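Local coordinates for protein Hen1 (Anabaena variabilis, PDB 3JWH) that methylates the 2'-hydroxyl at the 3'-terminal nucleotide of RNA, with S-adenosyl-L-methionine as the probable methyl donor, at residues R32-G37 / T57-S62; A106-V111 / V136-P141; W166-F171 / P201-V206. All blocks are in the same frame, centred on the assembly; numbering follows the deposited sequence.

All three contacts reach one mixed beta sheet. Contacts 1 and 2 join neighbouring parallel strands in its Rossmann-like half; their centres lie 11 Å apart, and they meet directly where Asp35 OD1 sits 2.6 Å from Thr107 OG1, probably a hydrogen bond. Both hold S-adenosyl-L-homocysteine: contact 1 through Gly37 and Asp60, contact 2 through the Ile109 carbonyl. Contact 3, its centre 10 Å from that of contact 2, packs the start of helix 168-181 on strand 202-209, the antiparallel partner of 135-141; Val138 O and Ala205 N, 2.7 Å apart, mark that seam. Contacts 1 and 3 do not touch, their centres being 21 Å apart on opposite sides of the chain's centre.

Contact 1 of 3, residues R32-G37 / T57-S62. With SAH (S-adenosyl-L-homocysteine), chain C.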
loop_
_atom_site.group_PDB
_atom_site.type_symbol
_atom_site.label_atom_id
_atom_site.label_comp_id
_atom_site.label_asym_id
_atom_site.label_seq_id
_atom_site.Cartn_x
_atom_site.Cartn_y
_atom_site.Cartn_z
ATOM N N ARG A 32 -0.750 2.866 -13.406
ATOM C CA ARG A 32 -1.868 3.572 -12.788
ATOM C C ARG A 32 -2.013 3.060 -11.371
ATOM O O ARG A 32 -2.451 1.940 -11.163
ATOM C CB ARG A 32 -3.147 3.289 -13.570
ATOM C CG ARG A 32 -3.053 3.574 -15.058
ATOM C CD ARG A 32 -3.444 5.000 -15.370
ATOM N NE ARG A 32 -3.103 5.392 -16.737
ATOM C CZ ARG A 32 -3.377 6.583 -17.256
ATOM N NH1 ARG A 32 -3.995 7.502 -16.526
ATOM N NH2 ARG A 32 -3.002 6.868 -18.493
ATOM N N VAL A 33 -1.683 3.889 -10.391
ATOM C CA VAL A 33 -1.740 3.442 -9.014
ATOM C C VAL A 33 -2.618 4.225 -8.062
ATOM O O VAL A 33 -2.665 5.447 -8.092
ATOM C CB VAL A 33 -0.313 3.424 -8.381
ATOM C CG1 VAL A 33 -0.364 2.794 -6.970
ATOM C CG2 VAL A 33 0.671 2.685 -9.307
ATOM N N ILE A 34 -3.284 3.494 -7.181
ATOM C CA ILE A 34 -4.101 4.118 -6.182
ATOM C C ILE A 34 -3.589 3.714 -4.804
ATOM O O ILE A 34 -3.525 2.547 -4.476
ATOM C CB ILE A 34 -5.603 3.750 -6.348
ATOM C CG1 ILE A 34 -6.417 4.430 -5.253
ATOM C CG2 ILE A 34 -5.805 2.251 -6.264
ATOM C CD1 ILE A 34 -7.950 4.370 -5.482
ATOM N N ASP A 35 -3.237 4.705 -3.994
ATOM C CA ASP A 35 -2.725 4.467 -2.651
ATOM C C ASP A 35 -3.815 4.617 -1.580
ATOM O O ASP A 35 -4.230 5.733 -1.255
ATOM C CB ASP A 35 -1.578 5.433 -2.391
ATOM C CG ASP A 35 -0.836 5.124 -1.114
ATOM O OD1 ASP A 35 -0.693 3.926 -0.779
ATOM O OD2 ASP A 35 -0.379 6.084 -0.457
ATOM N N LEU A 36 -4.268 3.494 -1.043
ATOM C CA LEU A 36 -5.334 3.495 -0.041
ATOM C C LEU A 36 -4.792 3.721 1.375
ATOM O O LEU A 36 -4.038 2.919 1.896
ATOM C CB LEU A 36 -6.120 2.185 -0.132
ATOM C CG LEU A 36 -6.580 1.820 -1.555
ATOM C CD1 LEU A 36 -7.088 0.394 -1.584
ATOM C CD2 LEU A 36 -7.655 2.795 -2.023
ATOM N N GLY A 37 -5.209 4.821 1.987
ATOM C CA GLY A 37 -4.733 5.178 3.308
ATOM C C GLY A 37 -3.401 5.855 3.045
ATOM O O GLY A 37 -2.390 5.550 3.671
ATOM N N THR A 57 -3.255 8.203 -7.529
ATOM C CA THR A 57 -4.396 8.623 -6.741
ATOM C C THR A 57 -4.196 8.197 -5.300
ATOM O O THR A 57 -3.901 7.044 -5.045
ATOM C CB THR A 57 -5.712 8.003 -7.236
ATOM O OG1 THR A 57 -6.026 8.518 -8.531
ATOM C CG2 THR A 57 -6.839 8.346 -6.278
ATOM N N GLY A 58 -4.371 9.134 -4.371
ATOM C CA GLY A 58 -4.237 8.848 -2.951
ATOM C C GLY A 58 -5.574 9.002 -2.246
ATOM O O GLY A 58 -6.274 9.986 -2.447
ATOM N N VAL A 59 -5.923 8.028 -1.409
ATOM C CA VAL A 59 -7.187 8.032 -0.690
ATOM C C VAL A 59 -6.972 7.964 0.821
ATOM O O VAL A 59 -6.183 7.158 1.285
ATOM C CB VAL A 59 -8.063 6.798 -1.109
ATOM C CG1 VAL A 59 -9.423 6.856 -0.408
ATOM C CG2 VAL A 59 -8.235 6.759 -2.624
ATOM N N ASP A 60 -7.670 8.807 1.585
ATOM C CA ASP A 60 -7.573 8.766 3.046
ATOM C C ASP A 60 -8.840 9.318 3.682
ATOM O O ASP A 60 -9.477 10.206 3.128
ATOM C CB ASP A 60 -6.372 9.571 3.553
ATOM C CG ASP A 60 -5.830 9.020 4.870
ATOM O OD1 ASP A 60 -6.382 9.326 5.947
ATOM O OD2 ASP A 60 -4.855 8.247 4.814
ATOM N N VAL A 61 -9.211 8.803 4.852
ATOM C CA VAL A 61 -10.407 9.300 5.515
ATOM C C VAL A 61 -10.130 10.599 6.263
ATOM O O VAL A 61 -11.051 11.376 6.565
ATOM C CB VAL A 61 -11.015 8.232 6.480
ATOM C CG1 VAL A 61 -10.156 8.048 7.708
ATOM C CG2 VAL A 61 -12.451 8.628 6.854
ATOM N N SER A 62 -8.847 10.865 6.528
ATOM C CA SER A 62 -8.481 12.078 7.249
ATOM C C SER A 62 -8.244 13.322 6.377
ATOM O O SER A 62 -7.414 13.319 5.467
ATOM C CB SER A 62 -7.260 11.809 8.123
ATOM O OG SER A 62 -6.645 13.019 8.500
HETATM N N SAH C . 0.671 5.010 4.127
HETATM C CA SAH C . 1.171 6.227 4.786
HETATM C CB SAH C . 0.979 6.099 6.298
HETATM C CG SAH C . -0.493 5.856 6.630
HETATM S SD SAH C . -0.832 5.622 8.414
HETATM C C SAH C . 2.663 6.395 4.490
HETATM O O SAH C . 3.455 5.924 5.334
HETATM O OXT SAH C . 2.973 6.990 3.434
HETATM C "C5'" SAH C . -2.532 4.967 8.250
HETATM C "C4'" SAH C . -3.359 5.810 7.278
HETATM O "O4'" SAH C . -4.582 5.110 6.988
HETATM C "C3'" SAH C . -3.745 7.143 7.925
HETATM O "O3'" SAH C . -3.746 8.181 6.941
HETATM C "C2'" SAH C . -5.170 6.851 8.396
HETATM O "O2'" SAH C . -5.901 8.078 8.469
HETATM C "C1'" SAH C . -5.651 6.045 7.191
HETATM N N9 SAH C . -6.894 5.299 7.481
HETATM C C8 SAH C . -7.125 4.562 8.565
HETATM N N7 SAH C . -8.331 4.007 8.478
HETATM C C5 SAH C . -8.876 4.393 7.329
HETATM C C6 SAH C . -10.089 4.149 6.704
HETATM N N6 SAH C . -11.004 3.374 7.285
HETATM N N1 SAH C . -10.332 4.712 5.518
HETATM C C2 SAH C . -9.433 5.496 4.937
HETATM N N3 SAH C . -8.271 5.751 5.504
HETATM C C4 SAH C . -7.960 5.220 6.693
#
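The first beta-alpha-beta unit of the Rossmann-like methyltransferase fold sets Val33-Gly37 beside Thr57-Asp60 as parallel neighbours, with the cofactor product at their C-terminal ends. Strand axes approach to 4.5 Å at an angle of 16°. A ladder of four backbone hydrogen bonds joins them: Val33 O takes Thr57 N, Thr57 O takes Asp35 N, Asp35 O takes Val59 N, and Val59 O takes Gly37 N, the last being the most bent at 139°.

On one face Val59 carries the apolar contact through CG2, which meets Ile34 CD1 at 3.7 Å and Leu36 CD2 at 4.1 Å. Ile34 crosses Val59 at a slant, its CG1 set anti to the backbone N (chi1 179°), whereas Leu36 lies alongside it and points the same way. Asp35 turns to the other face, where its polar partner is Thr107 of the neighbouring strand.

Beyond the ladder the loops leaving the two strands grip S-adenosyl-L-homocysteine. The Gly37 carbonyl O accepts from the amino N of SAH at 3.1 Å. Asp60 holds the ribose diol: OD1 accepts from SAH O2' at 2.9 Å, and OD2 from SAH O3' at a modelled 2.4 Å, so short that the exact value is doubtful. Val61 rests against the adenine, CB being 3.5 Å from SAH C2. Ser62 N donates to the anti lone pair of Asp60 OD1 at 3.0 Å, forming an Asx turn, while Gly39 N donates to OD2; Ser62 OG caps the following helix at Ser65 N.

Two backbone donors and the ribose O2' thus hold the Asp60 carboxylate, with O3' as a fourth, modelled very short. Together they should restrict its rotation and favour the ionised form, an arrangement well suited to recognising a ribose diol.

Contact 2 of 3, residues A106-V111 / V136-P141. With SAH (S-adenosyl-L-homocysteine), chain C.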
loop_
_atom_site.group_PDB
_atom_site.type_symbol
_atom_site.label_atom_id
_atom_site.label_comp_id
_atom_site.label_asym_id
_atom_site.label_seq_id
_atom_site.Cartn_x
_atom_site.Cartn_y
_atom_site.Cartn_z
ATOM N N ALA A 106 -3.087 -1.277 -6.409
ATOM C CA ALA A 106 -3.521 -0.593 -5.215
ATOM C C ALA A 106 -2.405 -0.851 -4.189
ATOM O O ALA A 106 -1.895 -1.968 -4.090
ATOM C CB ALA A 106 -4.813 -1.194 -4.723
ATOM N N THR A 107 -1.996 0.171 -3.452
ATOM C CA THR A 107 -0.974 -0.044 -2.427
ATOM C C THR A 107 -1.624 0.249 -1.092
ATOM O O THR A 107 -2.374 1.204 -0.959
ATOM C CB THR A 107 0.259 0.878 -2.607
ATOM O OG1 THR A 107 -0.165 2.248 -2.668
ATOM C CG2 THR A 107 1.029 0.507 -3.867
ATOM N N VAL A 108 -1.345 -0.583 -0.104
ATOM C CA VAL A 108 -1.906 -0.421 1.232
ATOM C C VAL A 108 -0.652 -0.491 2.123
ATOM O O VAL A 108 -0.248 -1.570 2.570
ATOM C CB VAL A 108 -2.868 -1.599 1.562
ATOM C CG1 VAL A 108 -3.694 -1.269 2.764
ATOM C CG2 VAL A 108 -3.742 -1.932 0.348
ATOM N N ILE A 109 -0.048 0.664 2.372
ATOM C CA ILE A 109 1.193 0.760 3.130
ATOM C C ILE A 109 1.037 1.136 4.587
ATOM O O ILE A 109 0.609 2.246 4.914
ATOM C CB ILE A 109 2.127 1.779 2.478
ATOM C CG1 ILE A 109 2.137 1.559 0.970
ATOM C CG2 ILE A 109 3.555 1.627 3.025
ATOM C CD1 ILE A 109 2.557 0.153 0.537
ATOM N N GLU A 110 1.392 0.203 5.462
ATOM C CA GLU A 110 1.292 0.435 6.895
ATOM C C GLU A 110 -0.123 0.899 7.238
ATOM O O GLU A 110 -0.321 1.897 7.943
ATOM C CB GLU A 110 2.318 1.489 7.326
ATOM C CG GLU A 110 3.751 1.204 6.820
ATOM C CD GLU A 110 4.327 -0.138 7.309
ATOM O OE1 GLU A 110 4.531 -0.305 8.533
ATOM O OE2 GLU A 110 4.580 -1.023 6.468
ATOM N N VAL A 111 -1.109 0.163 6.732
ATOM C CA VAL A 111 -2.501 0.492 6.977
ATOM C C VAL A 111 -3.254 -0.572 7.759
ATOM O O VAL A 111 -3.968 -0.240 8.696
ATOM C CB VAL A 111 -3.265 0.755 5.644
ATOM C CG1 VAL A 111 -4.759 0.831 5.894
ATOM C CG2 VAL A 111 -2.805 2.057 5.030
ATOM N N VAL A 136 -1.865 -5.831 -5.976
ATOM C CA VAL A 136 -2.118 -5.240 -4.657
ATOM C C VAL A 136 -0.861 -5.390 -3.784
ATOM O O VAL A 136 -0.422 -6.504 -3.516
ATOM C CB VAL A 136 -3.262 -5.922 -3.882
ATOM C CG1 VAL A 136 -3.524 -5.143 -2.620
ATOM C CG2 VAL A 136 -4.521 -6.015 -4.735
ATOM N N ILE A 137 -0.295 -4.281 -3.331
ATOM C CA ILE A 137 0.878 -4.351 -2.475
ATOM C C ILE A 137 0.509 -3.897 -1.070
ATOM O O ILE A 137 -0.005 -2.803 -0.879
ATOM C CB ILE A 137 2.043 -3.501 -3.053
ATOM C CG1 ILE A 137 2.491 -4.113 -4.374
ATOM C CG2 ILE A 137 3.232 -3.464 -2.055
ATOM C CD1 ILE A 137 2.734 -3.101 -5.492
ATOM N N VAL A 138 0.748 -4.779 -0.101
ATOM C CA VAL A 138 0.461 -4.536 1.314
ATOM C C VAL A 138 1.719 -4.704 2.192
ATOM O O VAL A 138 2.400 -5.725 2.112
ATOM C CB VAL A 138 -0.584 -5.546 1.832
ATOM C CG1 VAL A 138 -0.891 -5.273 3.319
ATOM C CG2 VAL A 138 -1.839 -5.486 0.974
ATOM N N THR A 139 2.037 -3.716 3.024
ATOM C CA THR A 139 3.192 -3.860 3.906
ATOM C C THR A 139 2.728 -3.598 5.316
ATOM O O THR A 139 1.843 -2.781 5.548
ATOM C CB THR A 139 4.329 -2.855 3.608
ATOM O OG1 THR A 139 3.935 -1.555 4.041
ATOM C CG2 THR A 139 4.638 -2.800 2.154
ATOM N N THR A 140 3.324 -4.293 6.270
ATOM C CA THR A 140 2.959 -4.094 7.662
ATOM C C THR A 140 4.205 -4.335 8.516
ATOM O O THR A 140 5.134 -5.023 8.091
ATOM C CB THR A 140 1.824 -5.044 8.065
ATOM O OG1 THR A 140 1.240 -4.591 9.295
ATOM C CG2 THR A 140 2.341 -6.482 8.205
ATOM N N PRO A 141 4.253 -3.755 9.719
ATOM C CA PRO A 141 5.442 -3.965 10.556
ATOM C C PRO A 141 5.537 -5.384 11.140
ATOM O O PRO A 141 4.531 -5.963 11.554
ATOM C CB PRO A 141 5.290 -2.903 11.655
ATOM C CG PRO A 141 4.358 -1.862 11.048
ATOM C CD PRO A 141 3.367 -2.734 10.302
HETATM N N SAH C . 0.671 5.010 4.127
HETATM C CA SAH C . 1.171 6.227 4.786
HETATM C CB SAH C . 0.979 6.099 6.298
HETATM C CG SAH C . -0.493 5.856 6.630
HETATM S SD SAH C . -0.832 5.622 8.414
HETATM C C SAH C . 2.663 6.395 4.490
HETATM O O SAH C . 3.455 5.924 5.334
HETATM O OXT SAH C . 2.973 6.990 3.434
HETATM C "C5'" SAH C . -2.532 4.967 8.250
HETATM C "C4'" SAH C . -3.359 5.810 7.278
HETATM O "O4'" SAH C . -4.582 5.110 6.988
HETATM C "C3'" SAH C . -3.745 7.143 7.925
HETATM O "O3'" SAH C . -3.746 8.181 6.941
HETATM C "C2'" SAH C . -5.170 6.851 8.396
HETATM O "O2'" SAH C . -5.901 8.078 8.469
HETATM C "C1'" SAH C . -5.651 6.045 7.191
HETATM N N9 SAH C . -6.894 5.299 7.481
HETATM C C8 SAH C . -7.125 4.562 8.565
HETATM N N7 SAH C . -8.331 4.007 8.478
HETATM C C5 SAH C . -8.876 4.393 7.329
HETATM C C6 SAH C . -10.089 4.149 6.704
HETATM N N6 SAH C . -11.004 3.374 7.285
HETATM N N1 SAH C . -10.332 4.712 5.518
HETATM C C2 SAH C . -9.433 5.496 4.937
HETATM N N3 SAH C . -8.271 5.751 5.504
HETATM C C4 SAH C . -7.960 5.220 6.693
HETATM O O HOH W 1 -0.993 -2.244 5.502
#
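Thr139 and Glu110 make the main polar side-chain contact here. Thr139 OG1 donates to Glu110 OE2 at 2.6 Å, on the lone pair anti to the other carboxylate oxygen. The glutamate chain bends at chi2 (-60°) to get there and crosses the threonine at about a right angle; Arg17 forms a salt bridge with the same OE2. Glu110 OE1 ends up tight against the proline ring, 3.0 Å from Pro141 CG.

The backbone bonds are those of a parallel ladder: Ala106 O with Ile137 N, Ile137 O with Val108 N, Val108 O with Thr139 N. Thr139 O then takes Glu110 N at 3.0 Å. As the strands part, one water bridges the gap, donating to Val108 O and Thr139 O and accepting from Val111 N at 2.7 Å.

Apolar packing occupies both faces. Val108 and Val138 lie side by side, CB to CG2 4.1 Å, and Val108 also touches Phe123 of helix 117-131. Across the sheet Ile109 CD1 meets Thr139 CG2 at 4.0 Å, on the face where both residues touch helix 13-27.

Towards the ligand, Ile109 O accepts from the amino N of SAH at 2.9 Å. A beta-alpha-beta unit whose first strand ends in a ligand-binding loop is characteristic of Rossmann-like methyltransferases.

Contact 3 of 3, residues W166-F171 / P201-V206; sequences WTRSQF and PTQMAV
Gln203 reaches from strand 202-209, the antiparallel strand that Rossmann-like methyltransferases add to their parallel sheet, to the N-terminal turn of helix 168-181. Its chain runs extended beyond CG, and the amide lies against the start of the helix and beside the Phe171 ring. OE1 lies 3.1 Å from Arg168 CA and 3.3 Å from Phe171 CB. NE2 makes a weak but fairly straight hydrogen bond to Thr167 O, 3.4 Å long with an angle of 163° at the hydrogen; Trp166 O is just as near, but its angle is too poor for a bond.

Phe171 supplies the apolar half. A chi1 of -177° sends the ring away from the backbone N and over to the strand, where it slides past Gln203 in the opposite direction, ring and amide planes 64° apart. Gln203 CB packs on CD2 of Phe171 at 3.6 Å. Farther along, the ring tip meets the next residue on the same side of the strand: Phe171 CZ stands 3.5 Å from Ala205 CB, and Ala205 N lies in the ring plane at its edge.

The next shell packs around these groups. Thr140, on the neighbouring strand 135-141, touches both Phe171 and Gln203 and pairs with Gln203 through the backbone. Trp166 CE3 sits at the edge of the Phe171 ring, in the ring plane, while the indole itself makes an edge-to-face stack with Trp174 later in the helix. Arg168 lends only its aliphatic base to Gln203; its guanidinium leaves to form a salt bridge with Glu144. Thr167 O, besides taking the glutamine amide, accepts the first-turn bond from Phe171 N at 3.0 Å. The same threonine is the N-cap of the helix: its OG1 accepts from Gln170 N at 3.1 Å.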
loop_
_atom_site.group_PDB
_atom_site.type_symbol
_atom_site.label_atom_id
_atom_site.label_comp_id
_atom_site.label_asym_id
_atom_site.label_seq_id
_atom_site.Cartn_x
_atom_site.Cartn_y
_atom_site.Cartn_z
ATOM N N TRP A 166 1.610 -6.898 13.759
ATOM C CA TRP A 166 1.413 -8.315 13.457
ATOM C C TRP A 166 2.705 -9.133 13.417
ATOM O O TRP A 166 3.773 -8.612 13.118
ATOM C CB TRP A 166 0.710 -8.464 12.100
ATOM C CG TRP A 166 -0.686 -7.913 12.037
ATOM C CD1 TRP A 166 -1.287 -7.072 12.933
ATOM C CD2 TRP A 166 -1.647 -8.149 11.001
ATOM N NE1 TRP A 166 -2.566 -6.772 12.520
ATOM C CE2 TRP A 166 -2.813 -7.418 11.336
ATOM C CE3 TRP A 166 -1.638 -8.903 9.821
ATOM C CZ2 TRP A 166 -3.959 -7.421 10.532
ATOM C CZ3 TRP A 166 -2.780 -8.907 9.019
ATOM C CH2 TRP A 166 -3.923 -8.169 9.383
ATOM N N THR A 167 2.589 -10.427 13.702
ATOM C CA THR A 167 3.731 -11.336 13.663
ATOM C C THR A 167 3.846 -11.827 12.222
ATOM O O THR A 167 2.913 -11.659 11.442
ATOM C CB THR A 167 3.518 -12.557 14.590
ATOM O OG1 THR A 167 2.325 -13.253 14.201
ATOM C CG2 THR A 167 3.399 -12.113 16.044
ATOM N N ARG A 168 4.980 -12.421 11.863
ATOM C CA ARG A 168 5.159 -12.913 10.502
ATOM C C ARG A 168 4.129 -13.986 10.179
ATOM O O ARG A 168 3.684 -14.127 9.032
ATOM C CB ARG A 168 6.553 -13.497 10.322
ATOM C CG ARG A 168 7.672 -12.479 10.325
ATOM C CD ARG A 168 9.006 -13.191 10.452
ATOM N NE ARG A 168 9.107 -13.883 11.734
ATOM C CZ ARG A 168 10.096 -14.710 12.073
ATOM N NH1 ARG A 168 11.086 -14.960 11.218
ATOM N NH2 ARG A 168 10.096 -15.281 13.274
ATOM N N SER A 169 3.759 -14.744 11.203
ATOM C CA SER A 169 2.792 -15.818 11.059
ATOM C C SER A 169 1.407 -15.240 10.806
ATOM O O SER A 169 0.723 -15.638 9.867
ATOM C CB SER A 169 2.776 -16.675 12.328
ATOM O OG SER A 169 1.809 -17.708 12.231
ATOM N N GLN A 170 1.002 -14.299 11.652
ATOM C CA GLN A 170 -0.296 -13.666 11.517
ATOM C C GLN A 170 -0.473 -13.023 10.142
ATOM O O GLN A 170 -1.493 -13.234 9.483
ATOM C CB GLN A 170 -0.483 -12.629 12.624
ATOM C CG GLN A 170 -0.744 -13.276 13.981
ATOM C CD GLN A 170 -0.735 -12.295 15.141
ATOM O OE1 GLN A 170 -1.085 -12.659 16.270
ATOM N NE2 GLN A 170 -0.332 -11.054 14.878
ATOM N N PHE A 171 0.525 -12.260 9.710
ATOM C CA PHE A 171 0.489 -11.593 8.419
ATOM C C PHE A 171 0.376 -12.583 7.266
ATOM O O PHE A 171 -0.434 -12.397 6.352
ATOM C CB PHE A 171 1.751 -10.759 8.208
ATOM C CG PHE A 171 1.751 -9.977 6.923
ATOM C CD1 PHE A 171 0.764 -9.017 6.676
ATOM C CD2 PHE A 171 2.727 -10.196 5.963
ATOM C CE1 PHE A 171 0.763 -8.292 5.486
ATOM C CE2 PHE A 171 2.735 -9.475 4.768
ATOM C CZ PHE A 171 1.750 -8.519 4.530
ATOM N N PRO A 201 12.382 -6.219 9.466
ATOM C CA PRO A 201 11.477 -5.352 10.223
ATOM C C PRO A 201 10.153 -5.012 9.532
ATOM O O PRO A 201 9.174 -4.671 10.197
ATOM C CB PRO A 201 12.334 -4.116 10.481
ATOM C CG PRO A 201 13.152 -4.037 9.239
ATOM C CD PRO A 201 13.576 -5.470 9.030
ATOM N N THR A 202 10.131 -5.105 8.205
ATOM C CA THR A 202 8.924 -4.815 7.433
ATOM C C THR A 202 8.526 -5.977 6.516
ATOM O O THR A 202 9.318 -6.429 5.681
ATOM C CB THR A 202 9.103 -3.548 6.544
ATOM O OG1 THR A 202 9.372 -2.406 7.368
ATOM C CG2 THR A 202 7.836 -3.286 5.715
ATOM N N GLN A 203 7.297 -6.455 6.680
ATOM C CA GLN A 203 6.777 -7.538 5.842
ATOM C C GLN A 203 6.004 -6.905 4.679
ATOM O O GLN A 203 5.293 -5.911 4.862
ATOM C CB GLN A 203 5.808 -8.418 6.625
ATOM C CG GLN A 203 6.138 -8.598 8.082
ATOM C CD GLN A 203 5.196 -9.562 8.749
ATOM O OE1 GLN A 203 5.038 -10.693 8.300
ATOM N NE2 GLN A 203 4.565 -9.128 9.825
ATOM N N MET A 204 6.140 -7.478 3.491
ATOM C CA MET A 204 5.433 -6.977 2.322
ATOM C C MET A 204 4.755 -8.140 1.610
ATOM O O MET A 204 5.266 -9.257 1.587
ATOM C CB MET A 204 6.398 -6.257 1.364
ATOM C CG MET A 204 5.744 -5.755 0.066
ATOM S SD MET A 204 6.699 -4.524 -0.871
ATOM C CE MET A 204 7.466 -5.554 -2.016
ATOM N N ALA A 205 3.573 -7.888 1.062
ATOM C CA ALA A 205 2.866 -8.917 0.332
ATOM C C ALA A 205 2.489 -8.356 -1.026
ATOM O O ALA A 205 1.916 -7.272 -1.125
ATOM C CB ALA A 205 1.631 -9.343 1.084
ATOM N N VAL A 206 2.863 -9.074 -2.075
ATOM C CA VAL A 206 2.530 -8.661 -3.422
ATOM C C VAL A 206 1.516 -9.680 -3.944
ATOM O O VAL A 206 1.865 -10.831 -4.204
ATOM C CB VAL A 206 3.779 -8.639 -4.339
ATOM C CG1 VAL A 206 3.380 -8.254 -5.748
ATOM C CG2 VAL A 206 4.801 -7.627 -3.811
#